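Local coordinates for protein particle-associated lyase (Acinetobacter bacteriophage AP22, PDB 4Y9V) that binds the capsular saccharide of Acinetobacter baumannii as a phage tailspike and probably degrades the capsule as a polysaccharide lyase, at residues Tyr169-Phe174 with Glu199-Leu204. Residues are numbered along the deposited sequence; the frame is centred on the assembly and turned at random.
Sequences YRKGEF and ENIVIL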
loop_
_atom_site.group_PDB
_atom_site.type_symbol
_atom_site.label_atom_id
_atom_site.label_comp_id
_atom_site.label_asym_id
_atom_site.label_seq_id
_atom_site.Cartn_x
_atom_site.Cartn_y
_atom_site.Cartn_z
ATOM N N TYR A 169 6.903 30.648 -1.583
ATOM C CA TYR A 169 6.085 29.557 -2.137
ATOM C C TYR A 169 5.548 30.023 -3.496
ATOM O O TYR A 169 4.418 30.497 -3.626
ATOM C CB TYR A 169 4.963 29.198 -1.196
ATOM C CG TYR A 169 5.332 28.532 0.098
ATOM C CD1 TYR A 169 6.606 27.990 0.347
ATOM C CD2 TYR A 169 4.376 28.356 1.104
ATOM C CE1 TYR A 169 6.893 27.321 1.546
ATOM C CE2 TYR A 169 4.628 27.671 2.252
ATOM C CZ TYR A 169 5.880 27.143 2.499
ATOM O OH TYR A 169 6.188 26.439 3.630
ATOM N N ARG A 170 6.420 29.887 -4.512
ATOM C CA ARG A 170 6.163 30.297 -5.873
ATOM C C ARG A 170 5.856 29.074 -6.711
ATOM O O ARG A 170 6.347 27.958 -6.460
ATOM C CB ARG A 170 7.348 31.084 -6.456
ATOM C CG ARG A 170 7.750 32.247 -5.569
ATOM C CD ARG A 170 8.609 33.287 -6.303
ATOM N NE ARG A 170 9.189 34.239 -5.356
ATOM C CZ ARG A 170 10.231 33.987 -4.597
ATOM N NH1 ARG A 170 10.946 32.886 -4.782
ATOM N NH2 ARG A 170 10.554 34.820 -3.626
ATOM N N LYS A 171 5.003 29.247 -7.731
ATOM C CA LYS A 171 4.568 28.109 -8.547
ATOM C C LYS A 171 5.602 27.798 -9.643
ATOM O O LYS A 171 6.343 28.654 -10.105
ATOM C CB LYS A 171 3.167 28.317 -9.097
ATOM C CG LYS A 171 3.003 29.438 -10.087
ATOM C CD LYS A 171 1.574 29.519 -10.602
ATOM C CE LYS A 171 1.366 30.645 -11.594
ATOM N NZ LYS A 171 -0.048 30.724 -12.000
ATOM N N GLY A 172 5.581 26.533 -10.066
ATOM C CA GLY A 172 6.446 26.052 -11.121
ATOM C C GLY A 172 6.495 24.543 -11.093
ATOM O O GLY A 172 5.911 23.917 -10.211
ATOM N N GLU A 173 7.196 23.955 -12.056
ATOM C CA GLU A 173 7.382 22.515 -12.093
ATOM C C GLU A 173 8.516 22.171 -13.064
ATOM O O GLU A 173 8.906 22.992 -13.893
ATOM C CB GLU A 173 6.078 21.779 -12.476
ATOM C CG GLU A 173 5.504 22.157 -13.824
ATOM C CD GLU A 173 4.036 21.747 -13.865
ATOM O OE1 GLU A 173 3.192 22.461 -13.234
ATOM O OE2 GLU A 173 3.700 20.691 -14.451
ATOM N N PHE A 174 8.994 20.954 -12.966
ATOM C CA PHE A 174 9.963 20.409 -13.882
ATOM C C PHE A 174 9.269 19.597 -14.963
ATOM O O PHE A 174 8.319 18.868 -14.665
ATOM C CB PHE A 174 10.939 19.481 -13.155
ATOM C CG PHE A 174 11.764 20.127 -12.058
ATOM C CD1 PHE A 174 12.061 21.480 -12.050
ATOM C CD2 PHE A 174 12.271 19.331 -11.027
ATOM C CE1 PHE A 174 12.855 22.028 -11.032
ATOM C CE2 PHE A 174 13.053 19.884 -10.013
ATOM C CZ PHE A 174 13.330 21.229 -10.032
ATOM N N GLU A 199 1.409 36.221 -16.790
ATOM C CA GLU A 199 2.109 36.115 -15.539
ATOM C C GLU A 199 3.638 36.163 -15.804
ATOM O O GLU A 199 4.092 36.010 -16.935
ATOM C CB GLU A 199 1.733 34.823 -14.768
ATOM C CG GLU A 199 0.272 34.887 -14.248
ATOM C CD GLU A 199 -0.264 33.561 -13.785
ATOM O OE1 GLU A 199 0.284 32.511 -14.122
ATOM O OE2 GLU A 199 -1.293 33.590 -13.065
ATOM N N ASN A 200 4.439 36.339 -14.748
ATOM C CA ASN A 200 5.879 36.335 -14.839
ATOM C C ASN A 200 6.415 34.893 -14.807
ATOM O O ASN A 200 6.862 34.415 -13.784
ATOM C CB ASN A 200 6.533 37.148 -13.748
ATOM C CG ASN A 200 6.424 38.612 -14.035
ATOM O OD1 ASN A 200 6.784 39.032 -15.156
ATOM N ND2 ASN A 200 5.997 39.400 -13.090
ATOM N N ILE A 201 6.233 34.208 -15.943
ATOM C CA ILE A 201 6.606 32.797 -16.085
ATOM C C ILE A 201 7.827 32.662 -16.947
ATOM O O ILE A 201 7.822 32.964 -18.150
ATOM C CB ILE A 201 5.469 31.951 -16.681
ATOM C CG1 ILE A 201 4.118 32.174 -16.049
ATOM C CG2 ILE A 201 5.883 30.470 -16.645
ATOM C CD1 ILE A 201 4.065 31.900 -14.552
ATOM N N VAL A 202 8.936 32.239 -16.356
ATOM C CA VAL A 202 10.191 32.036 -17.034
ATOM C C VAL A 202 10.355 30.537 -17.296
ATOM O O VAL A 202 9.811 29.686 -16.589
ATOM C CB VAL A 202 11.392 32.617 -16.280
ATOM C CG1 VAL A 202 11.141 34.110 -16.020
ATOM C CG2 VAL A 202 11.678 31.888 -14.988
ATOM N N ILE A 203 11.156 30.235 -18.335
ATOM C CA ILE A 203 11.497 28.878 -18.718
ATOM C C ILE A 203 13.028 28.728 -18.582
ATOM O O ILE A 203 13.776 29.439 -19.259
ATOM C CB ILE A 203 11.057 28.548 -20.142
ATOM C CG1 ILE A 203 9.568 28.821 -20.395
ATOM C CG2 ILE A 203 11.428 27.119 -20.509
ATOM C CD1 ILE A 203 8.609 28.004 -19.539
ATOM N N LEU A 204 13.442 27.843 -17.703
ATOM C CA LEU A 204 14.833 27.536 -17.466
ATOM C C LEU A 204 15.187 26.212 -18.141
ATOM O O LEU A 204 14.343 25.330 -18.246
ATOM C CB LEU A 204 15.168 27.419 -15.985
ATOM C CG LEU A 204 14.533 28.466 -15.063
ATOM C CD1 LEU A 204 14.882 28.192 -13.607
ATOM C CD2 LEU A 204 14.939 29.889 -15.470
#
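K171 reaches across to E199 and forms a salt bridge with it. K171 NZ lies 2.8 Å from E199 OE1, on the syn side of the carboxylate and 32° out of its plane. E199 OE2 is farther from K171 NZ, at 3.3 Å, so the grip is lopsided. The two side chains cross at about a right angle. K171 starts with CG between its backbone N and carbonyl carbon (chi1 66°), then runs fully extended, which carries the ammonium group over to the acid. Both charged ends have second partners: K171 NZ also bonds to N194 O, and E199 OE1 accepts from L196 N. The tight part is this polar end. The apolar part is looser: I201 CD1 approaches K171 CE at 4.2 Å. K171 and I201 are buried, whereas E199 is partly exposed and forms the more open side. No backbone bond joins the two segments, because strand 151-156 lies between them. K171 and I201 both touch C156 of that strand. The arrangement is a salt bridge between the loop ends leading into strands 172-181 and 201-207, which both pair antiparallel with strand 151-156 in the tailspike Ig-like domain, two residues after Y169 of the glycan pocket.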